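Local coordinates for protein glutathione s-transferase (Haemonchus contortus, PDB 2WS2) that probably catalyses the conjugation of glutathione to electrophilic substrates, releasing a halide from RX compounds, as a Nu-class member of the glutathione transferase superfamily, at residues P104-L109 / G164-Y169; V160-F165 / E197-S202. All blocks are in the same frame, centred on the assembly; numbering follows the deposited sequence.

Contact 1 of 2, residues P104-L109 / G164-Y169. Unlike the reference sequence in segment 164-169: Gly164 (reference Thr).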
ATOM      1  N   PRO A 104       9.249 -14.972  -0.356  1.00 38.51           N
ATOM      2  CA  PRO A 104      10.402 -15.870  -0.415  1.00 38.89           C
ATOM      3  C   PRO A 104      10.155 -17.307   0.011  1.00 39.43           C
ATOM      4  O   PRO A 104      10.800 -18.210  -0.528  1.00 40.44           O
ATOM      5  CB  PRO A 104      11.397 -15.196   0.516  1.00 38.57           C
ATOM      6  CG  PRO A 104      11.192 -13.756   0.202  1.00 37.73           C
ATOM      7  CD  PRO A 104       9.707 -13.588  -0.149  1.00 38.08           C
ATOM      8  N   TYR A 105       9.225 -17.529   0.931  1.00 39.08           N
ATOM      9  CA  TYR A 105       8.843 -18.898   1.303  1.00 38.64           C
ATOM     10  C   TYR A 105       7.681 -19.424   0.432  1.00 39.10           C
ATOM     11  O   TYR A 105       7.430 -20.622   0.363  1.00 38.78           O
ATOM     12  CB  TYR A 105       8.542 -18.978   2.814  1.00 38.54           C
ATOM     13  CG  TYR A 105       7.867 -20.264   3.224  1.00 37.62           C
ATOM     14  CD1 TYR A 105       8.614 -21.420   3.445  1.00 36.91           C
ATOM     15  CD2 TYR A 105       6.489 -20.338   3.342  1.00 38.46           C
ATOM     16  CE1 TYR A 105       8.006 -22.604   3.797  1.00 38.85           C
ATOM     17  CE2 TYR A 105       5.864 -21.530   3.688  1.00 39.03           C
ATOM     18  CZ  TYR A 105       6.636 -22.651   3.929  1.00 36.68           C
ATOM     19  OH  TYR A 105       6.039 -23.831   4.271  1.00 41.44           O
ATOM     20  N   PHE A 106       7.007 -18.532  -0.285  1.00 39.88           N
ATOM     21  CA  PHE A 106       5.900 -18.918  -1.151  1.00 40.56           C
ATOM     22  C   PHE A 106       6.393 -19.666  -2.404  1.00 40.60           C
ATOM     23  O   PHE A 106       5.642 -20.432  -3.018  1.00 39.39           O
ATOM     24  CB  PHE A 106       5.118 -17.661  -1.554  1.00 41.71           C
ATOM     25  CG  PHE A 106       3.683 -17.633  -1.085  1.00 42.94           C
ATOM     26  CD1 PHE A 106       3.268 -18.361   0.033  1.00 40.95           C
ATOM     27  CD2 PHE A 106       2.747 -16.861  -1.766  1.00 42.40           C
ATOM     28  CE1 PHE A 106       1.946 -18.317   0.456  1.00 41.79           C
ATOM     29  CE2 PHE A 106       1.410 -16.814  -1.344  1.00 43.21           C
ATOM     30  CZ  PHE A 106       1.014 -17.542  -0.229  1.00 40.50           C
ATOM     31  N   LYS A 107       7.660 -19.437  -2.762  1.00 40.22           N
ATOM     32  CA  LYS A 107       8.242 -19.921  -4.008  1.00 40.06           C
ATOM     33  C   LYS A 107       9.066 -21.196  -3.830  1.00 40.54           C
ATOM     34  O   LYS A 107       9.003 -22.097  -4.665  1.00 41.01           O
ATOM     35  CB  LYS A 107       9.099 -18.819  -4.662  1.00 40.21           C
ATOM     36  CG  LYS A 107       8.372 -17.481  -4.856  1.00 37.59           C
ATOM     37  CD  LYS A 107       7.125 -17.613  -5.736  1.00 33.56           C
ATOM     38  CE  LYS A 107       5.833 -17.610  -4.940  1.00 33.27           C
ATOM     39  NZ  LYS A 107       4.614 -17.739  -5.789  1.00 30.57           N
ATOM     40  N   VAL A 108       9.843 -21.260  -2.752  1.00 40.69           N
ATOM     41  CA  VAL A 108      10.603 -22.466  -2.373  1.00 40.56           C
ATOM     42  C   VAL A 108       9.744 -23.761  -2.313  1.00 41.71           C
ATOM     43  O   VAL A 108      10.239 -24.863  -1.983  1.00 41.73           O
ATOM     44  CB  VAL A 108      11.402 -22.192  -1.082  1.00 39.35           C
ATOM     45  CG1 VAL A 108      11.124 -23.198   0.005  1.00 40.26           C
ATOM     46  CG2 VAL A 108      12.895 -22.039  -1.381  1.00 40.95           C
ATOM     47  N   LEU A 109       8.463 -23.627  -2.648  1.00 42.54           N
ATOM     48  CA  LEU A 109       7.747 -24.765  -3.216  1.00 43.80           C
ATOM     49  C   LEU A 109       7.240 -24.459  -4.624  1.00 44.34           C
ATOM     50  O   LEU A 109       7.465 -25.242  -5.555  1.00 45.06           O
ATOM     51  CB  LEU A 109       6.630 -25.277  -2.305  1.00 44.06           C
ATOM     52  CG  LEU A 109       6.180 -26.683  -2.733  1.00 45.26           C
ATOM     53  CD1 LEU A 109       5.956 -27.615  -1.528  1.00 46.98           C
ATOM     54  CD2 LEU A 109       4.941 -26.652  -3.647  1.00 46.61           C
ATOM     55  N   GLY A 164      -6.999 -17.970   1.484  1.00 34.95           N
ATOM     56  CA  GLY A 164      -7.383 -19.368   1.743  1.00 34.96           C
ATOM     57  C   GLY A 164      -7.137 -20.276   0.544  1.00 35.61           C
ATOM     58  O   GLY A 164      -7.284 -21.511   0.632  1.00 34.29           O
ATOM     59  N   PHE A 165      -6.714 -19.683  -0.573  1.00 35.52           N
ATOM     60  CA  PHE A 165      -6.450 -20.479  -1.751  1.00 36.41           C
ATOM     61  C   PHE A 165      -5.019 -20.902  -1.859  1.00 37.17           C
ATOM     62  O   PHE A 165      -4.554 -21.322  -2.920  1.00 39.11           O
ATOM     63  CB  PHE A 165      -6.965 -19.796  -3.005  1.00 35.69           C
ATOM     64  CG  PHE A 165      -8.432 -19.777  -3.054  1.00 36.71           C
ATOM     65  CD1 PHE A 165      -9.145 -20.979  -3.169  1.00 38.72           C
ATOM     66  CD2 PHE A 165      -9.132 -18.596  -2.884  1.00 36.65           C
ATOM     67  CE1 PHE A 165     -10.546 -20.993  -3.170  1.00 37.81           C
ATOM     68  CE2 PHE A 165     -10.524 -18.590  -2.877  1.00 38.30           C
ATOM     69  CZ  PHE A 165     -11.238 -19.795  -3.031  1.00 38.13           C
ATOM     70  N   THR A 166      -4.308 -20.834  -0.753  1.00 37.37           N
ATOM     71  CA  THR A 166      -2.952 -21.302  -0.815  1.00 37.46           C
ATOM     72  C   THR A 166      -2.892 -22.618  -0.058  1.00 37.08           C
ATOM     73  O   THR A 166      -1.918 -22.877   0.612  1.00 37.03           O
ATOM     74  CB  THR A 166      -1.863 -20.195  -0.436  1.00 37.07           C
ATOM     75  OG1 THR A 166      -1.696 -20.102   0.974  1.00 39.14           O
ATOM     76  CG2 THR A 166      -2.268 -18.830  -0.960  1.00 37.78           C
ATOM     77  N   GLU A 167      -3.923 -23.469  -0.243  1.00 37.70           N
ATOM     78  CA  GLU A 167      -3.992 -24.794   0.440  1.00 38.30           C
ATOM     79  C   GLU A 167      -2.904 -25.785   0.030  1.00 38.29           C
ATOM     80  O   GLU A 167      -2.972 -26.983   0.408  1.00 38.31           O
ATOM     81  CB  GLU A 167      -5.382 -25.452   0.388  1.00 37.26           C
ATOM     82  CG  GLU A 167      -5.890 -25.827  -0.975  1.00 39.31           C
ATOM     83  CD  GLU A 167      -6.588 -24.686  -1.674  1.00 39.51           C
ATOM     84  OE1 GLU A 167      -5.909 -23.715  -2.066  1.00 41.74           O
ATOM     85  OE2 GLU A 167      -7.824 -24.758  -1.834  1.00 42.32           O
ATOM     86  N   HIS A 168      -1.933 -25.287  -0.753  1.00 36.71           N
ATOM     87  CA  HIS A 168      -0.565 -25.807  -0.758  1.00 36.28           C
ATOM     88  C   HIS A 168      -0.071 -25.883   0.688  1.00 36.54           C
ATOM     89  O   HIS A 168       0.862 -26.643   1.019  1.00 36.23           O
ATOM     90  CB  HIS A 168       0.361 -24.865  -1.544  1.00 35.86           C
ATOM     91  CG  HIS A 168       0.050 -24.792  -3.008  1.00 36.18           C
ATOM     92  ND1 HIS A 168       0.494 -25.736  -3.912  1.00 36.11           N
ATOM     93  CD2 HIS A 168      -0.662 -23.889  -3.726  1.00 35.50           C
ATOM     94  CE1 HIS A 168       0.064 -25.422  -5.124  1.00 36.12           C
ATOM     95  NE2 HIS A 168      -0.650 -24.310  -5.038  1.00 36.26           N
ATOM     96  N   TYR A 169      -0.687 -25.066   1.546  1.00 36.76           N
ATOM     97  CA  TYR A 169      -0.488 -25.129   2.987  1.00 35.90           C
ATOM     98  C   TYR A 169      -1.824 -25.456   3.659  1.00 36.80           C
ATOM     99  O   TYR A 169      -2.618 -24.541   3.966  1.00 36.34           O
ATOM    100  CB  TYR A 169       0.071 -23.809   3.507  1.00 36.61           C
ATOM    101  CG  TYR A 169       0.989 -23.976   4.676  1.00 34.48           C
ATOM    102  CD1 TYR A 169       2.311 -24.312   4.484  1.00 31.11           C
ATOM    103  CD2 TYR A 169       0.526 -23.828   5.983  1.00 32.60           C
ATOM    104  CE1 TYR A 169       3.168 -24.481   5.554  1.00 33.02           C
ATOM    105  CE2 TYR A 169       1.375 -23.980   7.063  1.00 29.02           C
ATOM    106  CZ  TYR A 169       2.705 -24.317   6.843  1.00 31.28           C
ATOM    107  OH  TYR A 169       3.579 -24.487   7.903  1.00 29.43           O
TER

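Contact 2 of 2, residues V160-F165 / E197-S202. Unlike the reference sequence in segment 160-165: Gly164 (reference Thr).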
ATOM      1  N   VAL A 160      -8.114 -10.801   3.063  1.00 26.61           N
ATOM      2  CA  VAL A 160      -7.519 -11.796   3.923  1.00 27.46           C
ATOM      3  C   VAL A 160      -8.170 -13.176   3.709  1.00 26.24           C
ATOM      4  O   VAL A 160      -7.507 -14.194   3.859  1.00 25.40           O
ATOM      5  CB  VAL A 160      -7.380 -11.316   5.415  1.00 28.81           C
ATOM      6  CG1 VAL A 160      -8.078 -10.001   5.627  1.00 27.71           C
ATOM      7  CG2 VAL A 160      -7.825 -12.398   6.458  1.00 29.02           C
ATOM      8  N   ALA A 161      -9.431 -13.180   3.307  1.00 26.13           N
ATOM      9  CA  ALA A 161     -10.220 -14.430   3.207  1.00 27.87           C
ATOM     10  C   ALA A 161      -9.859 -15.195   1.937  1.00 28.91           C
ATOM     11  O   ALA A 161      -9.972 -16.443   1.883  1.00 29.42           O
ATOM     12  CB  ALA A 161     -11.732 -14.131   3.255  1.00 26.69           C
ATOM     13  N   GLU A 162      -9.413 -14.448   0.912  1.00 29.30           N
ATOM     14  CA  GLU A 162      -8.940 -15.013  -0.345  1.00 30.10           C
ATOM     15  C   GLU A 162      -7.585 -15.748  -0.247  1.00 32.01           C
ATOM     16  O   GLU A 162      -7.356 -16.674  -0.990  1.00 33.82           O
ATOM     17  CB  GLU A 162      -8.970 -13.936  -1.460  1.00 31.40           C
ATOM     18  CG  GLU A 162      -8.376 -14.301  -2.808  1.00 28.87           C
ATOM     19  CD  GLU A 162      -9.071 -15.503  -3.506  1.00 31.99           C
ATOM     20  OE1 GLU A 162      -8.349 -16.265  -4.173  1.00 25.15           O
ATOM     21  OE2 GLU A 162     -10.313 -15.664  -3.409  1.00 27.26           O
ATOM     22  N   MET A 163      -6.706 -15.376   0.677  1.00 33.16           N
ATOM     23  CA  MET A 163      -5.478 -16.153   0.918  1.00 33.91           C
ATOM     24  C   MET A 163      -5.729 -17.574   1.453  1.00 34.30           C
ATOM     25  O   MET A 163      -4.786 -18.284   1.850  1.00 34.42           O
ATOM     26  CB  MET A 163      -4.546 -15.394   1.868  1.00 34.94           C
ATOM     27  CG  MET A 163      -4.724 -15.689   3.324  1.00 35.95           C
ATOM     28  SD  MET A 163      -3.138 -16.039   4.106  1.00 42.69           S
ATOM     29  CE  MET A 163      -2.117 -16.481   2.688  1.00 41.01           C
ATOM     30  N   GLY A 164      -6.999 -17.970   1.484  1.00 34.95           N
ATOM     31  CA  GLY A 164      -7.383 -19.368   1.743  1.00 34.96           C
ATOM     32  C   GLY A 164      -7.137 -20.276   0.544  1.00 35.61           C
ATOM     33  O   GLY A 164      -7.284 -21.511   0.632  1.00 34.29           O
ATOM     34  N   PHE A 165      -6.714 -19.683  -0.573  1.00 35.52           N
ATOM     35  CA  PHE A 165      -6.450 -20.479  -1.751  1.00 36.41           C
ATOM     36  C   PHE A 165      -5.019 -20.902  -1.859  1.00 37.17           C
ATOM     37  O   PHE A 165      -4.554 -21.322  -2.920  1.00 39.11           O
ATOM     38  CB  PHE A 165      -6.965 -19.796  -3.005  1.00 35.69           C
ATOM     39  CG  PHE A 165      -8.432 -19.777  -3.054  1.00 36.71           C
ATOM     40  CD1 PHE A 165      -9.145 -20.979  -3.169  1.00 38.72           C
ATOM     41  CD2 PHE A 165      -9.132 -18.596  -2.884  1.00 36.65           C
ATOM     42  CE1 PHE A 165     -10.546 -20.993  -3.170  1.00 37.81           C
ATOM     43  CE2 PHE A 165     -10.524 -18.590  -2.877  1.00 38.30           C
ATOM     44  CZ  PHE A 165     -11.238 -19.795  -3.031  1.00 38.13           C
ATOM     45  N   GLU A 197     -17.166 -20.352  -7.629  1.00 33.69           N
ATOM     46  CA  GLU A 197     -17.601 -21.627  -8.231  1.00 34.18           C
ATOM     47  C   GLU A 197     -17.464 -21.603  -9.745  1.00 34.32           C
ATOM     48  O   GLU A 197     -17.444 -22.641 -10.386  1.00 33.69           O
ATOM     49  CB  GLU A 197     -19.087 -21.890  -7.967  1.00 34.17           C
ATOM     50  CG  GLU A 197     -19.560 -22.129  -6.529  1.00 32.31           C
ATOM     51  CD  GLU A 197     -21.078 -21.989  -6.457  1.00 34.50           C
ATOM     52  OE1 GLU A 197     -21.765 -22.607  -5.590  1.00 38.16           O
ATOM     53  OE2 GLU A 197     -21.603 -21.238  -7.291  1.00 33.19           O
ATOM     54  N   THR A 198     -17.429 -20.417 -10.326  1.00 34.68           N
ATOM     55  CA  THR A 198     -17.570 -20.299 -11.755  1.00 35.04           C
ATOM     56  C   THR A 198     -16.457 -19.422 -12.329  1.00 35.89           C
ATOM     57  O   THR A 198     -16.534 -18.989 -13.483  1.00 35.54           O
ATOM     58  CB  THR A 198     -18.933 -19.696 -12.134  1.00 35.56           C
ATOM     59  OG1 THR A 198     -19.039 -18.384 -11.571  1.00 36.37           O
ATOM     60  CG2 THR A 198     -20.110 -20.584 -11.637  1.00 35.55           C
ATOM     61  N   ARG A 199     -15.436 -19.167 -11.521  1.00 35.44           N
ATOM     62  CA  ARG A 199     -14.304 -18.388 -11.999  1.00 36.25           C
ATOM     63  C   ARG A 199     -13.239 -19.343 -12.490  1.00 36.20           C
ATOM     64  O   ARG A 199     -13.092 -20.466 -11.958  1.00 36.17           O
ATOM     65  CB  ARG A 199     -13.745 -17.425 -10.931  1.00 34.75           C
ATOM     66  CG  ARG A 199     -13.018 -18.115  -9.811  1.00 34.14           C
ATOM     67  CD  ARG A 199     -12.764 -17.278  -8.590  1.00 32.21           C
ATOM     68  NE  ARG A 199     -12.034 -18.135  -7.667  1.00 36.26           N
ATOM     69  CZ  ARG A 199     -11.271 -17.711  -6.678  1.00 36.34           C
ATOM     70  NH1 ARG A 199     -11.106 -16.402  -6.461  1.00 35.57           N
ATOM     71  NH2 ARG A 199     -10.650 -18.605  -5.920  1.00 32.91           N
ATOM     72  N   PRO A 200     -12.493 -18.902 -13.516  1.00 36.23           N
ATOM     73  CA  PRO A 200     -11.441 -19.710 -14.074  1.00 36.45           C
ATOM     74  C   PRO A 200     -10.496 -20.231 -13.002  1.00 36.02           C
ATOM     75  O   PRO A 200     -10.127 -19.496 -12.084  1.00 35.36           O
ATOM     76  CB  PRO A 200     -10.751 -18.730 -15.024  1.00 36.55           C
ATOM     77  CG  PRO A 200     -11.949 -17.961 -15.588  1.00 35.87           C
ATOM     78  CD  PRO A 200     -12.776 -17.715 -14.364  1.00 36.41           C
ATOM     79  N   ALA A 201     -10.145 -21.516 -13.092  1.00 35.82           N
ATOM     80  CA  ALA A 201      -9.107 -22.041 -12.222  1.00 35.10           C
ATOM     81  C   ALA A 201      -7.816 -21.444 -12.750  1.00 35.12           C
ATOM     82  O   ALA A 201      -7.675 -21.277 -13.952  1.00 34.73           O
ATOM     83  CB  ALA A 201      -9.047 -23.553 -12.295  1.00 35.04           C
ATOM     84  N   SER A 202      -6.893 -21.122 -11.860  1.00 34.39           N
ATOM     85  CA  SER A 202      -5.554 -20.758 -12.277  1.00 35.73           C
ATOM     86  C   SER A 202      -4.551 -21.259 -11.268  1.00 36.05           C
ATOM     87  O   SER A 202      -4.907 -21.616 -10.150  1.00 36.71           O
ATOM     88  CB  SER A 202      -5.404 -19.234 -12.503  1.00 34.57           C
ATOM     89  OG  SER A 202      -6.179 -18.487 -11.597  1.00 33.17           O
TER

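Contact 1 of 2, residues P104-L109 / G164-Y169
Tyr105 and Tyr169 meet edge to edge, the phenol oxygen of one against the ring rim of the other. Tyr105 OH lies 3.2 Å from Tyr169 CE1, near the planes of both rings. The two side chains cross at about a right angle. With CG anti to the backbone N (chi1 168°), the Tyr105 ring extends toward the 164-169 loop and its hydroxyl ends at the rim of Tyr169. This is the buried, tight side. Glu121 accounts for the polar ends: its carboxylate is hydrogen-bonded to both hydroxyls, and Tyr169 OH also bonds to Glu126. The two phenols are thus tied to a common partner, not to each other.

The second touch is looser and partly exposed. Phe106 CZ approaches Thr166 CG2 at 3.6 Å, with the methyl oblique to the ring. Thr166 OG1 stays 3.9 Å from Phe106 CZ, and no hydrogen bond joins the two segments. The backbones keep well apart, 9.2 Å between Phe106 CA and Thr166 CA.

The contact joins the short helix 103-107 to the loop that follows helix 155-162 and leads to helix 177-186. Phe125, on helix 118-143 like both glutamates, meets both tyrosine rings.

Contact 2 of 2, residues V160-F165 / E197-S202
Arg199 reaches across to Glu162 and Phe165 with its two terminal nitrogens. NH1 serves the acid and NH2 the ring. Arg199 NH1 forms a salt bridge and hydrogen bond with Glu162 OE2 at 3.2 Å. The N-H...O angle is 148°, so the bond is somewhat bent. The nitrogen comes from above the carboxylate plane, and the carboxylate and guanidinium planes stand 67° apart. This is a one-point contact, not a flat two-pronged pairing.

Arg199 NH2 sits over one face of the Phe165 ring, offset toward the rim. Its nearest ring atom is Phe165 CE2, at 3.0 Å. Arg199 CZ lies 4.4 Å from the Phe165 ring centroid, making an off-centre cation-pi contact. The guanidinium is tilted against the ring, not stacked flat on it.

Arg199 NH1 also forms a salt bridge with Glu16, its strongest polar partner. NH1 thus bridges two acids, one from each domain, and the second negative charge probably offsets the guanidinium's positive charge.

Torsions bring these groups together. The Arg199 chain runs extended from CG to NE and spans the gap from the loop after helix 190-198. The Glu162 chain leaves opposite its own nitrogen (chi1 174°), then bends at chi2, bringing the carboxylate to the arginine. On the 160-165 side, Phe165 N bonds to Glu162 O at 3.1 Å, linking the two residues that receive Arg199. Further out, Arg187 makes another cation-pi contact with Phe165.

Glu16 belongs to helix 16-24 of the thioredoxin-like N-terminal domain. The cluster joins the last turn of helix 155-162 and the residues just after it, the C-terminal tail and that domain, an interdomain junction within the two-domain GST fold.

The segments of contacts 1 and 2 overlap at Gly164 and Phe165, of which Phe165 takes part in contact 2 alone. Contact 1 uses the loop beyond helix 155-162, while contact 2 uses the last turn of that helix and the residues just after it. Contact 1 is partly buried and stays among elements of the C-terminal domain. Its touches are van der Waals contacts of rings, a hydroxyl and a methyl; the tyrosine hydroxyls bond to helix 118-143. Contact 2 lies at the surface, yet nearer the centre of the chain, and relies on charge: a salt bridge and a cation-pi contact converge on one arginine. Its partners extend to the N-terminal domain. Neither contact touches the other subunit.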